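Local coordinates for protein dihydroorotase (Campylobacter jejuni subsp. jejuni, PDB 3PNU) that probably catalyses the reversible, zinc-dependent cyclisation of carbamoyl aspartate to dihydroorotate, the third step of de novo pyrimidine synthesis, at residues 66-80 / 91-104. Residues are numbered along the deposited sequence; the frame is centred on the assembly and turned at random.
Sequences PLCNLEDLKAYKMRI and PLMTLFFKNYDEKF
M93 packs against Y76, K77 and I80, two successive turns in its chain (chi2 and chi3) laying SD and CE against the helix. CE lies 3.8 Å from K77 CB and equally close to Y76 CD2, while SD meets I80 CD1 tip to tip at 4.0 Å. L73 and M93 run alongside each other, head to tail, L73 CD1 against M93 CB (3.7 Å) and L73 CD2 against L95 CD2; I80 CG2 also packs on P91 CB. Ahead of the helix, P66 CB sits over one face of the F96 ring, a CH-pi contact 3.8 Å from the centroid, and C68 SG approaches that ring obliquely. F104 turns its edge to N69 CA. The one hydrogen bond across the segments is nearly straight: F96 N donates to L67 O (2.8 Å, 172°). Y100 OH donates to F96 O in the carbonyl plane and lies against C68 CA and CB. N69 is the N-cap of helix 70-80, OD1 accepting from D72 N. Helix 70-80 thus packs antiparallel (167°) on strand 91-93; strand 56-59, helix 70-84 and strand 90-93 form a beta-alpha-beta unit of the TIM barrel, and F96 lies near N62, a predicted substrate-binding residue.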
loop_
_atom_site.group_PDB
_atom_site.type_symbol
_atom_site.label_atom_id
_atom_site.label_comp_id
_atom_site.label_asym_id
_atom_site.label_seq_id
_atom_site.Cartn_x
_atom_site.Cartn_y
_atom_site.Cartn_z
ATOM N N PRO A 66 4.577 -10.408 -25.911
ATOM C CA PRO A 66 5.379 -9.199 -26.058
ATOM C C PRO A 66 6.091 -9.081 -27.406
ATOM O O PRO A 66 6.574 -10.074 -27.955
ATOM C CB PRO A 66 6.393 -9.302 -24.902
ATOM C CG PRO A 66 5.948 -10.510 -24.072
ATOM C CD PRO A 66 5.212 -11.380 -25.011
ATOM N N LEU A 67 6.162 -7.854 -27.908
ATOM C CA LEU A 67 6.798 -7.577 -29.182
ATOM C C LEU A 67 8.258 -7.997 -29.159
ATOM O O LEU A 67 9.076 -7.353 -28.506
ATOM C CB LEU A 67 6.675 -6.090 -29.517
ATOM C CG LEU A 67 5.235 -5.565 -29.515
ATOM C CD1 LEU A 67 5.227 -4.108 -29.880
ATOM C CD2 LEU A 67 4.358 -6.371 -30.469
ATOM N N CYS A 68 8.580 -9.080 -29.875
ATOM C CA CYS A 68 9.949 -9.603 -29.935
ATOM C C CYS A 68 10.474 -9.828 -31.361
ATOM O O CYS A 68 11.489 -10.506 -31.545
ATOM C CB CYS A 68 10.069 -10.897 -29.113
ATOM S SG CYS A 68 9.851 -10.684 -27.298
ATOM N N ASN A 69 9.797 -9.271 -32.367
ATOM C CA ASN A 69 10.269 -9.368 -33.760
ATOM C C ASN A 69 9.749 -8.197 -34.589
ATOM O O ASN A 69 8.718 -7.608 -34.264
ATOM C CB ASN A 69 9.933 -10.730 -34.392
ATOM C CG ASN A 69 8.447 -10.942 -34.588
ATOM O OD1 ASN A 69 7.766 -10.137 -35.229
ATOM N ND2 ASN A 69 7.940 -12.048 -34.058
ATOM N N LEU A 70 10.472 -7.865 -35.657
ATOM C CA LEU A 70 10.139 -6.705 -36.510
ATOM C C LEU A 70 8.770 -6.742 -37.159
ATOM O O LEU A 70 8.085 -5.713 -37.242
ATOM C CB LEU A 70 11.204 -6.528 -37.582
ATOM C CG LEU A 70 12.593 -6.168 -37.042
ATOM C CD1 LEU A 70 13.665 -6.242 -38.130
ATOM C CD2 LEU A 70 12.560 -4.791 -36.388
ATOM N N GLU A 71 8.366 -7.929 -37.608
ATOM C CA GLU A 71 7.075 -8.102 -38.277
ATOM C C GLU A 71 5.931 -7.635 -37.400
ATOM O O GLU A 71 5.084 -6.845 -37.818
ATOM C CB GLU A 71 6.845 -9.575 -38.678
ATOM C CG GLU A 71 7.779 -10.114 -39.785
ATOM C CD GLU A 71 9.242 -10.221 -39.359
ATOM O OE1 GLU A 71 10.116 -10.148 -40.253
ATOM O OE2 GLU A 71 9.521 -10.362 -38.143
ATOM N N ASP A 72 5.920 -8.134 -36.173
ATOM C CA ASP A 72 4.862 -7.802 -35.229
ATOM C C ASP A 72 4.935 -6.332 -34.814
ATOM O O ASP A 72 3.902 -5.693 -34.606
ATOM C CB ASP A 72 4.943 -8.744 -34.033
ATOM C CG ASP A 72 4.841 -10.211 -34.445
ATOM O OD1 ASP A 72 4.164 -10.502 -35.459
ATOM O OD2 ASP A 72 5.433 -11.075 -33.761
ATOM N N LEU A 73 6.158 -5.801 -34.720
ATOM C CA LEU A 73 6.377 -4.392 -34.353
ATOM C C LEU A 73 5.787 -3.502 -35.444
ATOM O O LEU A 73 5.041 -2.571 -35.151
ATOM C CB LEU A 73 7.875 -4.116 -34.156
ATOM C CG LEU A 73 8.344 -2.750 -33.639
ATOM C CD1 LEU A 73 7.928 -2.530 -32.195
ATOM C CD2 LEU A 73 9.846 -2.649 -33.739
ATOM N N LYS A 74 6.118 -3.799 -36.705
ATOM C CA LYS A 74 5.562 -3.043 -37.845
ATOM C C LYS A 74 4.044 -3.104 -37.788
ATOM O O LYS A 74 3.361 -2.087 -37.905
ATOM C CB LYS A 74 6.021 -3.621 -39.197
ATOM C CG LYS A 74 5.459 -2.854 -40.439
ATOM C CD LYS A 74 5.576 -3.655 -41.774
ATOM C CE LYS A 74 7.026 -3.988 -42.190
ATOM N NZ LYS A 74 7.849 -2.773 -42.498
ATOM N N ALA A 75 3.531 -4.317 -37.604
ATOM C CA ALA A 75 2.098 -4.549 -37.524
ATOM C C ALA A 75 1.449 -3.656 -36.465
ATOM O O ALA A 75 0.454 -2.992 -36.737
ATOM C CB ALA A 75 1.829 -6.030 -37.226
ATOM N N TYR A 76 2.030 -3.632 -35.262
ATOM C CA TYR A 76 1.507 -2.814 -34.143
ATOM C C TYR A 76 1.605 -1.326 -34.463
ATOM O O TYR A 76 0.679 -0.552 -34.186
ATOM C CB TYR A 76 2.266 -3.169 -32.856
ATOM C CG TYR A 76 1.863 -2.407 -31.613
ATOM C CD1 TYR A 76 0.524 -2.200 -31.299
ATOM C CD2 TYR A 76 2.825 -1.964 -30.703
ATOM C CE1 TYR A 76 0.148 -1.520 -30.158
ATOM C CE2 TYR A 76 2.459 -1.294 -29.535
ATOM C CZ TYR A 76 1.125 -1.074 -29.269
ATOM O OH TYR A 76 0.753 -0.411 -28.129
ATOM N N LYS A 77 2.731 -0.932 -35.054
ATOM C CA LYS A 77 2.935 0.464 -35.462
ATOM C C LYS A 77 1.799 0.877 -36.391
ATOM O O LYS A 77 1.147 1.908 -36.177
ATOM C CB LYS A 77 4.275 0.638 -36.174
ATOM C CG LYS A 77 4.569 2.078 -36.598
ATOM C CD LYS A 77 5.985 2.226 -37.164
ATOM C CE LYS A 77 6.326 3.683 -37.431
ATOM N NZ LYS A 77 7.690 3.860 -38.001
ATOM N N MET A 78 1.553 0.060 -37.419
ATOM C CA MET A 78 0.478 0.363 -38.351
ATOM C C MET A 78 -0.800 0.596 -37.568
ATOM O O MET A 78 -1.485 1.601 -37.778
ATOM C CB MET A 78 0.271 -0.760 -39.389
ATOM C CG MET A 78 1.442 -0.966 -40.379
ATOM S SD MET A 78 1.930 0.506 -41.353
ATOM C CE MET A 78 3.284 -0.171 -42.353
ATOM N N ARG A 79 -1.108 -0.319 -36.645
ATOM C CA ARG A 79 -2.329 -0.192 -35.840
ATOM C C ARG A 79 -2.341 1.132 -35.083
ATOM O O ARG A 79 -3.367 1.800 -35.018
ATOM C CB ARG A 79 -2.516 -1.383 -34.878
ATOM C CG ARG A 79 -2.659 -2.740 -35.564
ATOM C CD ARG A 79 -3.210 -3.831 -34.617
ATOM N NE ARG A 79 -2.276 -4.247 -33.573
ATOM C CZ ARG A 79 -1.350 -5.190 -33.733
ATOM N NH1 ARG A 79 -1.209 -5.803 -34.899
ATOM N NH2 ARG A 79 -0.542 -5.514 -32.735
ATOM N N ILE A 80 -1.194 1.519 -34.524
ATOM C CA ILE A 80 -1.108 2.790 -33.796
ATOM C C ILE A 80 -1.392 3.945 -34.742
ATOM O O ILE A 80 -2.209 4.811 -34.438
ATOM C CB ILE A 80 0.274 3.024 -33.112
ATOM C CG1 ILE A 80 0.588 1.904 -32.119
ATOM C CG2 ILE A 80 0.271 4.361 -32.379
ATOM C CD1 ILE A 80 1.967 1.941 -31.562
ATOM N N PRO A 91 5.056 7.661 -33.217
ATOM C CA PRO A 91 5.235 6.675 -32.168
ATOM C C PRO A 91 6.636 6.108 -32.226
ATOM O O PRO A 91 7.052 5.642 -33.280
ATOM C CB PRO A 91 4.217 5.598 -32.540
ATOM C CG PRO A 91 4.125 5.681 -34.047
ATOM C CD PRO A 91 4.340 7.113 -34.393
ATOM N N LEU A 92 7.365 6.155 -31.114
ATOM C CA LEU A 92 8.731 5.635 -31.077
ATOM C C LEU A 92 8.661 4.209 -30.549
ATOM O O LEU A 92 8.470 3.977 -29.367
ATOM C CB LEU A 92 9.600 6.529 -30.208
ATOM C CG LEU A 92 9.659 7.978 -30.688
ATOM C CD1 LEU A 92 10.265 8.880 -29.630
ATOM C CD2 LEU A 92 10.446 8.068 -31.991
ATOM N N MET A 93 8.862 3.258 -31.440
ATOM C CA MET A 93 8.672 1.850 -31.132
ATOM C C MET A 93 9.803 1.171 -30.374
ATOM O O MET A 93 10.968 1.534 -30.515
ATOM C CB MET A 93 8.438 1.077 -32.447
ATOM C CG MET A 93 7.402 1.711 -33.373
ATOM S SD MET A 93 5.787 1.853 -32.634
ATOM C CE MET A 93 5.337 0.103 -32.573
ATOM N N THR A 94 9.437 0.163 -29.581
ATOM C CA THR A 94 10.418 -0.611 -28.856
ATOM C C THR A 94 10.103 -2.094 -28.898
ATOM O O THR A 94 8.950 -2.503 -29.060
ATOM C CB THR A 94 10.448 -0.267 -27.350
ATOM O OG1 THR A 94 9.185 -0.626 -26.760
ATOM C CG2 THR A 94 10.757 1.199 -27.109
ATOM N N LEU A 95 11.152 -2.881 -28.724
ATOM C CA LEU A 95 11.050 -4.314 -28.596
ATOM C C LEU A 95 11.235 -4.670 -27.121
ATOM O O LEU A 95 11.879 -3.936 -26.344
ATOM C CB LEU A 95 12.137 -5.036 -29.399
ATOM C CG LEU A 95 12.051 -5.020 -30.922
ATOM C CD1 LEU A 95 13.171 -5.831 -31.477
ATOM C CD2 LEU A 95 10.713 -5.585 -31.383
ATOM N N PHE A 96 10.654 -5.803 -26.753
ATOM C CA PHE A 96 10.736 -6.358 -25.420
ATOM C C PHE A 96 12.083 -7.014 -25.337
ATOM O O PHE A 96 12.481 -7.745 -26.256
ATOM C CB PHE A 96 9.641 -7.381 -25.282
ATOM C CG PHE A 96 9.516 -7.968 -23.932
ATOM C CD1 PHE A 96 8.575 -7.477 -23.044
ATOM C CD2 PHE A 96 10.301 -9.050 -23.562
ATOM C CE1 PHE A 96 8.433 -8.045 -21.803
ATOM C CE2 PHE A 96 10.165 -9.616 -22.322
ATOM C CZ PHE A 96 9.238 -9.116 -21.437
ATOM N N PHE A 97 12.815 -6.766 -24.260
ATOM C CA PHE A 97 14.154 -7.315 -24.179
ATOM C C PHE A 97 14.254 -8.826 -24.051
ATOM O O PHE A 97 13.483 -9.461 -23.347
ATOM C CB PHE A 97 14.926 -6.714 -23.004
ATOM C CG PHE A 97 16.344 -7.167 -22.947
ATOM C CD1 PHE A 97 17.342 -6.412 -23.505
ATOM C CD2 PHE A 97 16.675 -8.379 -22.381
ATOM C CE1 PHE A 97 18.650 -6.834 -23.463
ATOM C CE2 PHE A 97 17.989 -8.816 -22.345
ATOM C CZ PHE A 97 18.970 -8.048 -22.878
ATOM N N LYS A 98 15.248 -9.364 -24.747
ATOM C CA LYS A 98 15.631 -10.770 -24.692
ATOM C C LYS A 98 17.032 -10.768 -25.305
ATOM O O LYS A 98 17.500 -9.715 -25.723
ATOM C CB LYS A 98 14.670 -11.698 -25.440
ATOM C CG LYS A 98 14.821 -11.713 -26.953
ATOM C CD LYS A 98 13.955 -12.817 -27.566
ATOM C CE LYS A 98 14.379 -13.111 -28.998
ATOM N NZ LYS A 98 13.579 -14.208 -29.623
ATOM N N ASN A 99 17.688 -11.921 -25.380
ATOM C CA ASN A 99 19.085 -11.996 -25.876
ATOM C C ASN A 99 19.293 -11.890 -27.382
ATOM O O ASN A 99 19.922 -12.762 -27.985
ATOM C CB ASN A 99 19.721 -13.306 -25.411
ATOM C CG ASN A 99 19.649 -13.482 -23.926
ATOM O OD1 ASN A 99 19.643 -12.507 -23.166
ATOM N ND2 ASN A 99 19.598 -14.736 -23.488
ATOM N N TYR A 100 18.805 -10.821 -27.996
ATOM C CA TYR A 100 18.953 -10.650 -29.435
ATOM C C TYR A 100 20.440 -10.667 -29.815
ATOM O O TYR A 100 21.280 -10.283 -29.010
ATOM C CB TYR A 100 18.338 -9.331 -29.874
ATOM C CG TYR A 100 16.869 -9.152 -29.558
ATOM C CD1 TYR A 100 16.436 -8.235 -28.593
ATOM C CD2 TYR A 100 15.909 -9.891 -30.222
ATOM C CE1 TYR A 100 15.069 -8.061 -28.317
ATOM C CE2 TYR A 100 14.556 -9.719 -29.957
ATOM C CZ TYR A 100 14.146 -8.807 -29.004
ATOM O OH TYR A 100 12.795 -8.682 -28.764
ATOM N N ASP A 101 20.756 -11.118 -31.032
ATOM C CA ASP A 101 22.151 -11.136 -31.520
ATOM C C ASP A 101 22.441 -9.895 -32.382
ATOM O O ASP A 101 21.526 -9.158 -32.746
ATOM C CB ASP A 101 22.436 -12.413 -32.315
ATOM C CG ASP A 101 21.568 -12.538 -33.550
ATOM O OD1 ASP A 101 21.378 -11.537 -34.275
ATOM O OD2 ASP A 101 21.086 -13.653 -33.806
ATOM N N GLU A 102 23.707 -9.685 -32.720
ATOM C CA GLU A 102 24.112 -8.511 -33.489
ATOM C C GLU A 102 23.374 -8.438 -34.818
ATOM O O GLU A 102 22.828 -7.387 -35.178
ATOM C CB GLU A 102 25.627 -8.504 -33.697
ATOM C CG GLU A 102 26.222 -7.172 -34.197
ATOM C CD GLU A 102 25.878 -6.826 -35.657
ATOM O OE1 GLU A 102 25.984 -5.629 -36.025
ATOM O OE2 GLU A 102 25.505 -7.739 -36.435
ATOM N N LYS A 103 23.332 -9.555 -35.539
ATOM C CA LYS A 103 22.661 -9.587 -36.836
ATOM C C LYS A 103 21.224 -9.089 -36.727
ATOM O O LYS A 103 20.784 -8.266 -37.527
ATOM C CB LYS A 103 22.714 -10.996 -37.457
ATOM C CG LYS A 103 22.055 -11.081 -38.831
ATOM C CD LYS A 103 22.361 -12.379 -39.596
ATOM C CE LYS A 103 21.860 -12.253 -41.046
ATOM N NZ LYS A 103 22.222 -13.413 -41.913
ATOM N N PHE A 104 20.484 -9.566 -35.741
ATOM C CA PHE A 104 19.099 -9.121 -35.602
ATOM C C PHE A 104 18.992 -7.641 -35.237
ATOM O O PHE A 104 18.099 -6.930 -35.722
ATOM C CB PHE A 104 18.352 -9.944 -34.561
ATOM C CG PHE A 104 16.980 -9.411 -34.262
ATOM C CD1 PHE A 104 15.881 -9.850 -34.973
ATOM C CD2 PHE A 104 16.796 -8.443 -33.285
ATOM C CE1 PHE A 104 14.616 -9.353 -34.703
ATOM C CE2 PHE A 104 15.538 -7.944 -33.014
ATOM C CZ PHE A 104 14.445 -8.402 -33.726
#